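Local coordinates for putative sugar ABC transporter, substrate-binding protein (Clostridium phytofermentans, PDB 4WZZ), which binds L-rhamnose in the crystal and probably serves as the substrate-capturing component of a sugar ABC transporter, at residues T53-A58 with S312-T317; N106-G111 with L129-N134; A166-I171 with K201-D206; D180-S185 with E232-A237. One frame throughout, in Å; residues are numbered along the deposited sequence.

Interaction 1 of 4, residues T53-A58 with S312-T317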
loop_
_atom_site.group_PDB
_atom_site.type_symbol
_atom_site.label_atom_id
_atom_site.label_comp_id
_atom_site.label_asym_id
_atom_site.label_seq_id
_atom_site.Cartn_x
_atom_site.Cartn_y
_atom_site.Cartn_z
ATOM N N THR A 53 8.027 -20.941 -15.741
ATOM C CA THR A 53 6.581 -21.128 -15.723
ATOM C C THR A 53 6.076 -20.888 -17.125
ATOM O O THR A 53 6.700 -20.150 -17.897
ATOM C CB THR A 53 5.883 -20.151 -14.722
ATOM O OG1 THR A 53 4.473 -20.414 -14.657
ATOM C CG2 THR A 53 6.110 -18.713 -15.115
ATOM N N THR A 54 4.975 -21.526 -17.483
ATOM C CA THR A 54 4.287 -21.155 -18.718
ATOM C C THR A 54 2.843 -20.747 -18.451
ATOM O O THR A 54 2.037 -20.645 -19.373
ATOM C CB THR A 54 4.309 -22.295 -19.750
ATOM O OG1 THR A 54 3.602 -23.420 -19.227
ATOM C CG2 THR A 54 5.756 -22.704 -20.074
ATOM N N ALA A 55 2.539 -20.451 -17.193
ATOM C CA ALA A 55 1.173 -20.179 -16.791
ATOM C C ALA A 55 0.800 -18.724 -17.042
ATOM O O ALA A 55 1.646 -17.899 -17.401
ATOM C CB ALA A 55 0.989 -20.524 -15.322
ATOM N N THR A 56 -0.477 -18.425 -16.836
ATOM C CA THR A 56 -1.002 -17.084 -17.050
ATOM C C THR A 56 -1.439 -16.477 -15.714
ATOM O O THR A 56 -2.188 -17.084 -14.960
ATOM C CB THR A 56 -2.168 -17.129 -18.024
ATOM O OG1 THR A 56 -1.695 -17.589 -19.306
ATOM C CG2 THR A 56 -2.792 -15.736 -18.190
ATOM N N TYR A 57 -0.947 -15.278 -15.435
ATOM C CA TYR A 57 -1.119 -14.664 -14.128
ATOM C C TYR A 57 -1.792 -13.315 -14.290
ATOM O O TYR A 57 -1.271 -12.465 -15.009
ATOM C CB TYR A 57 0.237 -14.432 -13.478
ATOM C CG TYR A 57 1.048 -15.682 -13.276
ATOM C CD1 TYR A 57 1.723 -16.276 -14.334
ATOM C CD2 TYR A 57 1.150 -16.252 -12.020
ATOM C CE1 TYR A 57 2.468 -17.407 -14.146
ATOM C CE2 TYR A 57 1.893 -17.386 -11.816
ATOM C CZ TYR A 57 2.554 -17.962 -12.875
ATOM O OH TYR A 57 3.286 -19.112 -12.646
ATOM N N ALA A 58 -2.942 -13.141 -13.644
ATOM C CA ALA A 58 -3.657 -11.853 -13.618
ATOM C C ALA A 58 -3.319 -11.069 -12.370
ATOM O O ALA A 58 -3.472 -11.576 -11.251
ATOM C CB ALA A 58 -5.149 -12.087 -13.632
ATOM N N SER A 312 5.429 -19.627 -7.339
ATOM C CA SER A 312 5.685 -20.694 -6.369
ATOM C C SER A 312 4.413 -21.463 -6.025
ATOM O O SER A 312 4.443 -22.686 -5.892
ATOM C CB SER A 312 6.342 -20.133 -5.115
ATOM O OG SER A 312 7.632 -19.639 -5.421
ATOM N N LEU A 313 3.297 -20.747 -5.893
ATOM C CA LEU A 313 1.983 -21.376 -5.766
ATOM C C LEU A 313 1.612 -22.234 -6.978
ATOM O O LEU A 313 1.124 -23.361 -6.820
ATOM C CB LEU A 313 0.895 -20.324 -5.557
ATOM C CG LEU A 313 0.841 -19.600 -4.212
ATOM C CD1 LEU A 313 -0.147 -18.445 -4.285
ATOM C CD2 LEU A 313 0.479 -20.538 -3.056
ATOM N N VAL A 314 1.825 -21.707 -8.183
ATOM C CA VAL A 314 1.463 -22.445 -9.391
ATOM C C VAL A 314 2.333 -23.692 -9.561
ATOM O O VAL A 314 1.851 -24.743 -10.003
ATOM C CB VAL A 314 1.574 -21.553 -10.658
ATOM C CG1 VAL A 314 1.466 -22.396 -11.948
ATOM C CG2 VAL A 314 0.512 -20.451 -10.639
ATOM N N ASN A 315 3.612 -23.576 -9.231
ATOM C CA ASN A 315 4.536 -24.691 -9.393
ATOM C C ASN A 315 4.521 -25.630 -8.186
ATOM O O ASN A 315 5.150 -26.686 -8.208
ATOM C CB ASN A 315 5.956 -24.187 -9.665
ATOM C CG ASN A 315 6.135 -23.674 -11.084
ATOM O OD1 ASN A 315 5.244 -23.808 -11.928
ATOM N ND2 ASN A 315 7.296 -23.096 -11.358
ATOM N N GLY A 316 3.800 -25.236 -7.137
ATOM C CA GLY A 316 3.594 -26.072 -5.971
ATOM C C GLY A 316 4.755 -26.078 -4.993
ATOM O O GLY A 316 4.812 -26.935 -4.116
ATOM N N THR A 317 5.680 -25.133 -5.148
ATOM C CA THR A 317 6.837 -24.997 -4.262
ATOM C C THR A 317 6.415 -24.489 -2.871
ATOM O O THR A 317 7.099 -24.721 -1.872
ATOM C CB THR A 317 7.872 -24.017 -4.886
ATOM O OG1 THR A 317 8.541 -24.659 -5.981
ATOM C CG2 THR A 317 8.914 -23.574 -3.863
HETATM O O HOH W 1 4.153 -23.090 -14.904
#
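Thr53 and Asn315 meet through a water, and the unusual part is how many groups crowd onto one hydroxyl. Thr53 OG1 takes the backbone N-H of Ala55 at 3.2 Å, nearly straight at 166°, which makes an ST turn. It is also 2.7 Å from Tyr57 OH, in a hydrogen bond whose direction stays open, and lies in the plane of the phenol ring, at its edge. Water 1 is the third partner, 2.7 Å from Thr53 OG1; it donates to Asn315 OD1 over 3.2 Å. No direct hydrogen bond joins the two segments. The amide of Asn315 has a second hold, since its ND2 bonds to the backbone O of Ala52, the residue before Thr53.

This is the outer end of the N-terminal lobe of a type I periplasmic binding protein. Strand 56-60 comes early in the chain, helix 299-315 late, so the lobe is assembled from both ends of the sequence.

Val314 is the apolar centre. With CG1 anti to the backbone N (chi1 169°), its two methyls part company: CG1 lies 3.9 Å from Ala55 CB, while CG2 comes obliquely onto the Tyr57 ring, 3.6 Å from CE2. Tyr57 and Val314 approach from opposite directions, and Tyr57 OH passes 3.6 Å from Val314 CB on its way to Thr53. The ring thus meets hydrocarbon at CE2 and a hydrogen bond at OH, which probably restrains its rotation. Farther back, Tyr57 also touches Ser310 and Ile311 of the same helix, and Val314 reaches Cys114 and His138 on the sheet.

Interaction 2 of 4, residues N106-G111 with L129-N134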
loop_
_atom_site.group_PDB
_atom_site.type_symbol
_atom_site.label_atom_id
_atom_site.label_comp_id
_atom_site.label_asym_id
_atom_site.label_seq_id
_atom_site.Cartn_x
_atom_site.Cartn_y
_atom_site.Cartn_z
ATOM N N ASN A 106 -13.581 -11.079 -15.201
ATOM C CA ASN A 106 -12.895 -11.093 -16.489
ATOM C C ASN A 106 -11.722 -12.072 -16.449
ATOM O O ASN A 106 -11.502 -12.824 -17.395
ATOM C CB ASN A 106 -12.376 -9.701 -16.861
ATOM C CG ASN A 106 -13.458 -8.793 -17.432
ATOM O OD1 ASN A 106 -14.599 -9.208 -17.655
ATOM N ND2 ASN A 106 -13.091 -7.542 -17.691
ATOM N N ALA A 107 -10.971 -12.060 -15.349
ATOM C CA ALA A 107 -9.834 -12.959 -15.221
ATOM C C ALA A 107 -10.286 -14.413 -15.260
ATOM O O ALA A 107 -9.688 -15.238 -15.959
ATOM C CB ALA A 107 -9.061 -12.674 -13.945
ATOM N N ILE A 108 -11.349 -14.729 -14.529
ATOM C CA ILE A 108 -11.869 -16.094 -14.530
ATOM C C ILE A 108 -12.252 -16.487 -15.953
ATOM O O ILE A 108 -11.875 -17.556 -16.447
ATOM C CB ILE A 108 -13.093 -16.235 -13.606
ATOM C CG1 ILE A 108 -12.693 -16.037 -12.146
ATOM C CG2 ILE A 108 -13.685 -17.606 -13.746
ATOM C CD1 ILE A 108 -13.879 -15.832 -11.216
ATOM N N SER A 109 -12.985 -15.595 -16.614
ATOM C CA SER A 109 -13.451 -15.807 -17.980
ATOM C C SER A 109 -12.295 -16.074 -18.946
ATOM O O SER A 109 -12.457 -16.790 -19.921
ATOM C CB SER A 109 -14.235 -14.571 -18.448
ATOM O OG SER A 109 -14.688 -14.720 -19.782
ATOM N N GLN A 110 -11.142 -15.475 -18.689
ATOM C CA GLN A 110 -9.983 -15.673 -19.552
ATOM C C GLN A 110 -9.272 -16.995 -19.247
ATOM O O GLN A 110 -8.392 -17.422 -19.989
ATOM C CB GLN A 110 -9.002 -14.520 -19.375
ATOM C CG GLN A 110 -9.517 -13.204 -19.881
ATOM C CD GLN A 110 -8.525 -12.088 -19.655
ATOM O OE1 GLN A 110 -7.312 -12.307 -19.676
ATOM N NE2 GLN A 110 -9.032 -10.884 -19.427
ATOM N N GLY A 111 -9.637 -17.629 -18.142
ATOM C CA GLY A 111 -9.067 -18.919 -17.788
ATOM C C GLY A 111 -7.630 -18.825 -17.306
ATOM O O GLY A 111 -6.793 -19.696 -17.595
ATOM N N LEU A 129 -13.773 -14.447 -5.647
ATOM C CA LEU A 129 -12.481 -15.092 -5.473
ATOM C C LEU A 129 -12.644 -16.558 -5.108
ATOM O O LEU A 129 -11.815 -17.399 -5.472
ATOM C CB LEU A 129 -11.645 -14.363 -4.422
ATOM C CG LEU A 129 -11.216 -12.957 -4.849
ATOM C CD1 LEU A 129 -10.451 -12.275 -3.710
ATOM C CD2 LEU A 129 -10.381 -13.009 -6.144
ATOM N N THR A 130 -13.709 -16.866 -4.382
ATOM C CA THR A 130 -14.013 -18.262 -4.089
ATOM C C THR A 130 -14.374 -18.989 -5.387
ATOM O O THR A 130 -13.946 -20.121 -5.604
ATOM C CB THR A 130 -15.150 -18.379 -3.070
ATOM O OG1 THR A 130 -14.728 -17.801 -1.832
ATOM C CG2 THR A 130 -15.518 -19.841 -2.826
ATOM N N GLU A 131 -15.153 -18.335 -6.246
ATOM C CA GLU A 131 -15.492 -18.905 -7.551
ATOM C C GLU A 131 -14.218 -19.161 -8.351
ATOM O O GLU A 131 -14.101 -20.172 -9.035
ATOM C CB GLU A 131 -16.438 -17.979 -8.330
ATOM C CG GLU A 131 -16.754 -18.446 -9.757
ATOM C CD GLU A 131 -17.449 -19.818 -9.813
ATOM O OE1 GLU A 131 -17.879 -20.337 -8.756
ATOM O OE2 GLU A 131 -17.556 -20.385 -10.925
ATOM N N ALA A 132 -13.271 -18.230 -8.284
ATOM C CA ALA A 132 -11.980 -18.413 -8.951
ATOM C C ALA A 132 -11.304 -19.670 -8.412
ATOM O O ALA A 132 -10.811 -20.510 -9.172
ATOM C CB ALA A 132 -11.076 -17.192 -8.740
ATOM N N LYS A 133 -11.294 -19.799 -7.090
ATOM C CA LYS A 133 -10.676 -20.948 -6.460
ATOM C C LYS A 133 -11.383 -22.230 -6.889
ATOM O O LYS A 133 -10.733 -23.246 -7.141
ATOM C CB LYS A 133 -10.712 -20.803 -4.938
ATOM C CG LYS A 133 -10.195 -22.033 -4.192
ATOM C CD LYS A 133 -10.223 -21.823 -2.683
ATOM C CE LYS A 133 -11.647 -21.690 -2.137
ATOM N NZ LYS A 133 -11.676 -21.568 -0.634
ATOM N N ASN A 134 -12.709 -22.179 -6.987
ATOM C CA ASN A 134 -13.485 -23.351 -7.407
ATOM C C ASN A 134 -13.145 -23.794 -8.840
ATOM O O ASN A 134 -13.329 -24.972 -9.193
ATOM C CB ASN A 134 -14.990 -23.084 -7.285
ATOM C CG ASN A 134 -15.454 -22.954 -5.836
ATOM O OD1 ASN A 134 -14.812 -23.454 -4.908
ATOM N ND2 ASN A 134 -16.587 -22.289 -5.642
#
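Ile108 lies against the backbone of the neighbouring helix beside Ala132, and nearly all the close packing is here. The CA atoms of Ile108 and Ala132 are 6.0 Å apart, near enough for the longer branch of the isoleucine to lie along the small residue. With CG1 anti to the carbonyl carbon (chi1 -67°) and CD1 extended beyond it, the branch reaches straight across: Ile108 CG1 is 3.9 Å from Ala132 CB, and Ile108 CD1 is 3.8 Å from Ala132 N. The side chain of Ala132 ends at CB, so Ile108 CD1 comes down to its main-chain N and CA.

Toward solvent the contact thins out. Glu131 brings only its aliphatic part, with CG 4.2 Å from Ile108 CD1; the chain then bends at chi2 (61°), and its OE2 makes a weak hydrogen bond to Gln135 NE2. The carboxylate has no polar partner in 106-111. Gly111 ends the first helix in a Schellman motif, with positive phi and its N 2.8 Å from Ile108 O.

On the inner side both helices rest on the sheet of the N-terminal lobe. Ala107 and Ala132 each touch Ile115 of strand 114-117, the strand that follows helix 97-110 and precedes helix 126-134, so the pair is packed side by side on one face of the sheet. Ile108 also meets Ile137.

Across the interface there is no hydrogen bond or ion pair. The helices are positioned here by shape and by burial of hydrocarbon, with the Glu131 carboxylate on the exposed side.

Interaction 3 of 4, residues A166-I171 with K201-D206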
loop_
_atom_site.group_PDB
_atom_site.type_symbol
_atom_site.label_atom_id
_atom_site.label_comp_id
_atom_site.label_asym_id
_atom_site.label_seq_id
_atom_site.Cartn_x
_atom_site.Cartn_y
_atom_site.Cartn_z
ATOM N N ALA A 166 6.057 4.026 12.590
ATOM C CA ALA A 166 6.822 5.056 11.888
ATOM C C ALA A 166 5.986 6.318 11.769
ATOM O O ALA A 166 6.457 7.432 12.006
ATOM C CB ALA A 166 7.218 4.565 10.487
ATOM N N LEU A 167 4.731 6.163 11.367
ATOM C CA LEU A 167 3.875 7.316 11.200
ATOM C C LEU A 167 3.580 8.037 12.503
ATOM O O LEU A 167 3.614 9.259 12.553
ATOM C CB LEU A 167 2.587 6.914 10.466
ATOM C CG LEU A 167 2.809 6.498 8.995
ATOM C CD1 LEU A 167 1.522 6.039 8.362
ATOM C CD2 LEU A 167 3.440 7.624 8.189
HETATM N N MSE A 168 3.301 7.296 13.572
HETATM C CA MSE A 168 3.006 7.963 14.847
HETATM C C MSE A 168 4.224 8.734 15.331
HETATM O O MSE A 168 4.095 9.855 15.822
HETATM C CB MSE A 168 2.532 6.995 15.924
HETATM C CG MSE A 168 1.096 6.516 15.749
HETATM SE SE MSE A 168 -0.216 7.982 15.463
HETATM C CE MSE A 168 0.323 9.171 16.921
ATOM N N ASP A 169 5.404 8.132 15.216
ATOM C CA ASP A 169 6.629 8.809 15.642
ATOM C C ASP A 169 6.882 10.029 14.771
ATOM O O ASP A 169 7.324 11.061 15.280
ATOM C CB ASP A 169 7.832 7.861 15.624
ATOM C CG ASP A 169 7.805 6.846 16.776
ATOM O OD1 ASP A 169 7.133 7.115 17.799
ATOM O OD2 ASP A 169 8.451 5.773 16.662
ATOM N N ALA A 170 6.559 9.949 13.474
ATOM C CA ALA A 170 6.667 11.101 12.603
ATOM C C ALA A 170 5.752 12.218 13.038
ATOM O O ALA A 170 6.161 13.380 13.133
ATOM C CB ALA A 170 6.372 10.721 11.149
ATOM N N ILE A 171 4.501 11.889 13.329
ATOM C CA ILE A 171 3.562 12.919 13.779
ATOM C C ILE A 171 4.050 13.574 15.071
ATOM O O ILE A 171 4.021 14.791 15.209
ATOM C CB ILE A 171 2.148 12.342 13.951
ATOM C CG1 ILE A 171 1.560 11.921 12.585
ATOM C CG2 ILE A 171 1.243 13.351 14.610
ATOM C CD1 ILE A 171 0.605 10.740 12.693
ATOM N N LYS A 201 -3.950 3.880 15.792
ATOM C CA LYS A 201 -4.803 4.140 16.939
ATOM C C LYS A 201 -4.364 3.307 18.126
ATOM O O LYS A 201 -4.457 3.753 19.261
ATOM C CB LYS A 201 -6.268 3.941 16.583
ATOM C CG LYS A 201 -6.763 5.062 15.620
ATOM C CD LYS A 201 -8.241 4.982 15.344
ATOM C CE LYS A 201 -8.601 3.649 14.750
ATOM N NZ LYS A 201 -9.992 3.654 14.234
ATOM N N THR A 202 -3.877 2.098 17.870
ATOM C CA THR A 202 -3.300 1.299 18.955
ATOM C C THR A 202 -1.994 1.911 19.476
ATOM O O THR A 202 -1.809 2.056 20.685
ATOM C CB THR A 202 -3.109 -0.158 18.485
ATOM O OG1 THR A 202 -4.398 -0.731 18.207
ATOM C CG2 THR A 202 -2.402 -1.026 19.537
ATOM N N VAL A 203 -1.077 2.256 18.576
ATOM C CA VAL A 203 0.205 2.817 18.955
ATOM C C VAL A 203 0.014 4.104 19.759
ATOM O O VAL A 203 0.697 4.343 20.761
ATOM C CB VAL A 203 1.044 3.099 17.692
ATOM C CG1 VAL A 203 2.296 3.917 18.018
ATOM C CG2 VAL A 203 1.418 1.811 17.017
HETATM N N MSE A 204 -0.931 4.935 19.321
HETATM C CA MSE A 204 -1.061 6.258 19.910
HETATM C C MSE A 204 -1.606 6.263 21.345
HETATM O O MSE A 204 -1.711 7.334 21.944
HETATM C CB MSE A 204 -1.934 7.158 19.018
HETATM C CG MSE A 204 -3.399 6.907 19.220
HETATM SE SE MSE A 204 -4.487 7.887 17.890
HETATM C CE MSE A 204 -6.212 7.670 18.733
ATOM N N GLN A 205 -1.938 5.085 21.895
ATOM C CA GLN A 205 -2.397 4.992 23.275
ATOM C C GLN A 205 -1.231 5.164 24.226
ATOM O O GLN A 205 -1.427 5.452 25.413
ATOM C CB GLN A 205 -3.070 3.651 23.556
ATOM C CG GLN A 205 -4.230 3.314 22.640
ATOM C CD GLN A 205 -5.339 4.331 22.732
ATOM O OE1 GLN A 205 -5.789 4.663 23.825
ATOM N NE2 GLN A 205 -5.755 4.870 21.587
ATOM N N ASP A 206 -0.019 4.967 23.713
ATOM C CA ASP A 206 1.179 5.079 24.548
ATOM C C ASP A 206 1.278 6.489 25.141
ATOM O O ASP A 206 1.008 7.492 24.449
ATOM C CB ASP A 206 2.421 4.784 23.727
ATOM C CG ASP A 206 3.647 4.607 24.575
ATOM O OD1 ASP A 206 4.224 5.620 25.018
ATOM O OD2 ASP A 206 4.035 3.446 24.801
#
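Met168, modelled as selenomethionine, folds its side chain over Val203 and Met204. All three of its torsions turn the same way: CG is anti to the carbonyl carbon, and the chain bends again at chi2 (-50°) and chi3 (-48°). The hook that results has two contact surfaces. Its root touches the valine, with Met168 CG 3.7 Å from Val203 CG1, the two side chains sliding past each other in opposite directions. Its far end touches the other selenomethionine, with Met168 CE 3.7 Å from Met204 CB and the selenium slightly farther from that same carbon.

Met204 behaves quite differently. Its CG sits between the backbone N and the carbonyl carbon (chi1 81°), and beyond CG the chain runs extended, leading away from helix 160-174. Only CB of Met204 therefore meets the hook, and the rest goes to the sheet, where both selenomethionines touch Trp181.

Both helices belong to the C-terminal lobe of the type I binding-protein fold and lie on the same face of its parallel sheet. Helix 160-174 leads into strand 179-185, and helix 191-203 is the connection of a beta-alpha-beta crossover from that strand to its neighbour 212-219.

Val203 is the last residue of its helix, and a type I turn runs from it to Asp206. Gln205 curls back over this end: its NE2 donates to Lys201 O at 2.9 Å, with the oxygen in the amide plane and the donor tilted from the carbonyl plane. Tyr209, in the loop beyond, touches both Met168 and Val203.

Interaction 4 of 4, residues D180-S185 with E232-A237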
loop_
_atom_site.group_PDB
_atom_site.type_symbol
_atom_site.label_atom_id
_atom_site.label_comp_id
_atom_site.label_asym_id
_atom_site.label_seq_id
_atom_site.Cartn_x
_atom_site.Cartn_y
_atom_site.Cartn_z
ATOM N N ASP A 180 -3.195 18.958 17.301
ATOM C CA ASP A 180 -4.203 18.237 16.554
ATOM C C ASP A 180 -3.626 17.701 15.262
ATOM O O ASP A 180 -2.759 18.328 14.634
ATOM C CB ASP A 180 -5.362 19.157 16.212
ATOM C CG ASP A 180 -6.147 19.617 17.422
ATOM O OD1 ASP A 180 -6.173 18.937 18.469
ATOM O OD2 ASP A 180 -6.760 20.685 17.302
ATOM N N TRP A 181 -4.086 16.520 14.860
ATOM C CA TRP A 181 -3.688 15.968 13.586
ATOM C C TRP A 181 -4.868 15.201 13.005
ATOM O O TRP A 181 -5.858 14.929 13.691
ATOM C CB TRP A 181 -2.437 15.101 13.716
ATOM C CG TRP A 181 -2.598 13.861 14.556
ATOM C CD1 TRP A 181 -2.664 13.789 15.916
ATOM C CD2 TRP A 181 -2.713 12.525 14.074
ATOM N NE1 TRP A 181 -2.798 12.476 16.308
ATOM C CE2 TRP A 181 -2.814 11.683 15.195
ATOM C CE3 TRP A 181 -2.706 11.958 12.799
ATOM C CZ2 TRP A 181 -2.952 10.298 15.075
ATOM C CZ3 TRP A 181 -2.805 10.594 12.684
ATOM C CH2 TRP A 181 -2.939 9.776 13.819
ATOM N N ALA A 182 -4.787 14.921 11.714
ATOM C CA ALA A 182 -5.853 14.229 11.014
ATOM C C ALA A 182 -5.279 13.210 10.040
ATOM O O ALA A 182 -4.147 13.333 9.594
ATOM C CB ALA A 182 -6.740 15.223 10.258
ATOM N N VAL A 183 -6.079 12.191 9.736
ATOM C CA VAL A 183 -5.728 11.232 8.700
ATOM C C VAL A 183 -6.507 11.528 7.429
ATOM O O VAL A 183 -7.732 11.694 7.458
ATOM C CB VAL A 183 -6.080 9.808 9.115
ATOM C CG1 VAL A 183 -5.878 8.850 7.948
ATOM C CG2 VAL A 183 -5.260 9.411 10.368
ATOM N N LEU A 184 -5.787 11.590 6.318
ATOM C CA LEU A 184 -6.400 11.612 4.997
ATOM C C LEU A 184 -6.102 10.250 4.402
ATOM O O LEU A 184 -4.963 9.958 4.008
ATOM C CB LEU A 184 -5.790 12.705 4.113
ATOM C CG LEU A 184 -6.244 12.699 2.656
ATOM C CD1 LEU A 184 -7.736 12.959 2.573
ATOM C CD2 LEU A 184 -5.470 13.753 1.837
ATOM N N SER A 185 -7.132 9.408 4.396
ATOM C CA SER A 185 -6.992 8.037 3.916
ATOM C C SER A 185 -7.383 7.926 2.440
ATOM O O SER A 185 -7.638 8.935 1.751
ATOM C CB SER A 185 -7.869 7.116 4.760
ATOM O OG SER A 185 -7.531 5.767 4.542
ATOM N N GLU A 232 -8.931 20.254 1.877
ATOM C CA GLU A 232 -9.586 21.539 2.179
ATOM C C GLU A 232 -10.590 21.378 3.316
ATOM O O GLU A 232 -10.702 22.249 4.180
ATOM C CB GLU A 232 -10.290 22.114 0.940
ATOM C CG GLU A 232 -9.285 22.532 -0.133
ATOM C CD GLU A 232 -9.864 23.472 -1.177
ATOM O OE1 GLU A 232 -10.447 22.981 -2.161
ATOM O OE2 GLU A 232 -9.736 24.702 -1.001
ATOM N N ALA A 233 -11.298 20.247 3.326
ATOM C CA ALA A 233 -12.277 19.971 4.378
ATOM C C ALA A 233 -11.606 19.823 5.734
ATOM O O ALA A 233 -12.143 20.301 6.743
ATOM C CB ALA A 233 -13.075 18.705 4.054
ATOM N N ILE A 234 -10.462 19.130 5.767
ATOM C CA ILE A 234 -9.674 19.010 6.989
ATOM C C ILE A 234 -9.302 20.409 7.530
ATOM O O ILE A 234 -9.497 20.723 8.717
ATOM C CB ILE A 234 -8.399 18.181 6.764
ATOM C CG1 ILE A 234 -8.774 16.707 6.556
ATOM C CG2 ILE A 234 -7.428 18.368 7.930
ATOM C CD1 ILE A 234 -7.669 15.877 6.006
ATOM N N LEU A 235 -8.794 21.251 6.643
ATOM C CA LEU A 235 -8.328 22.581 7.014
ATOM C C LEU A 235 -9.479 23.461 7.516
ATOM O O LEU A 235 -9.312 24.240 8.453
ATOM C CB LEU A 235 -7.621 23.233 5.819
ATOM C CG LEU A 235 -6.287 22.604 5.405
ATOM C CD1 LEU A 235 -5.816 23.193 4.091
ATOM C CD2 LEU A 235 -5.208 22.756 6.463
ATOM N N ALA A 236 -10.651 23.321 6.911
ATOM C CA ALA A 236 -11.812 24.108 7.309
ATOM C C ALA A 236 -12.320 23.643 8.681
ATOM O O ALA A 236 -12.795 24.440 9.498
ATOM C CB ALA A 236 -12.896 23.958 6.277
ATOM N N ALA A 237 -12.244 22.340 8.927
ATOM C CA ALA A 237 -12.763 21.767 10.157
ATOM C C ALA A 237 -11.865 22.103 11.338
ATOM O O ALA A 237 -12.328 22.297 12.456
ATOM C CB ALA A 237 -12.905 20.254 10.019
#
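Ile234, which carries the whole helix side of this contact with Ala182 and Leu184, sits in a turn closed by the shortest polar bond within these segments, Ala236 N to Glu232 O at 2.9 Å. Between strand and helix there is no hydrogen bond at all. Ile234 reaches the strand with two separate branches. Its CG2, anti to the backbone N, lies 4.0 Å from Ala182 CB. CG1 is anti to the carbonyl carbon instead (chi1 -71°), and through it CD1 extends to lie 4.1 Å from Leu184 CB. One isoleucine thus spans two strand residues, i and i+2, and Val183 O, from the residue between them, is 4.4 Å from Ile234 CD1.

These distances are comfortable rather than tight, and the axes of 180-185 and 232-237 come to 10.0 Å at closest approach, an ordinary helix-on-sheet spacing. They run almost antiparallel, at 160°. Every touching residue is buried, while Glu232, on the outer side, pairs with Lys262 in a salt bridge.

The topology is that of a beta-alpha-beta crossover in the C-terminal lobe of a type I binding protein. Helix 224-237 carries the chain from strand 212-219 to strand 243-246 and so passes over strand 179-185, which lies between them. Ile215 and Ile241 extend the apolar layer beside Ala182, and Tyr218 touches Ile234. Leu184 also meets Ala255 of helix 249-261, next along this face. Val183 points the other way, to Ile197 of helix 191-203, so the strand is covered by helices on both faces.

The four contacts split between two lobes with the rhamnose cleft between them. Interactions 1 and 2 share the N-terminal lobe, centres 15 Å apart, and meet where Ala58 CB lies 4.0 Å from Ala107 CB. Interactions 3 and 4 share the other lobe, with centres 39 to 44 Å from those of the first pair, and are joined by Trp181: CZ3 is 3.4 Å from Ile171 CD1 and CZ2 is 3.6 Å from the selenium of Met168. Trp181 faces the helices of interaction 3, Ala182 that of interaction 4. In interaction 4 the side chain of Leu184 is about 11 Å from the bound rhamnose; next to it, Ser185 touches Gln193, a residue of the rhamnose pocket.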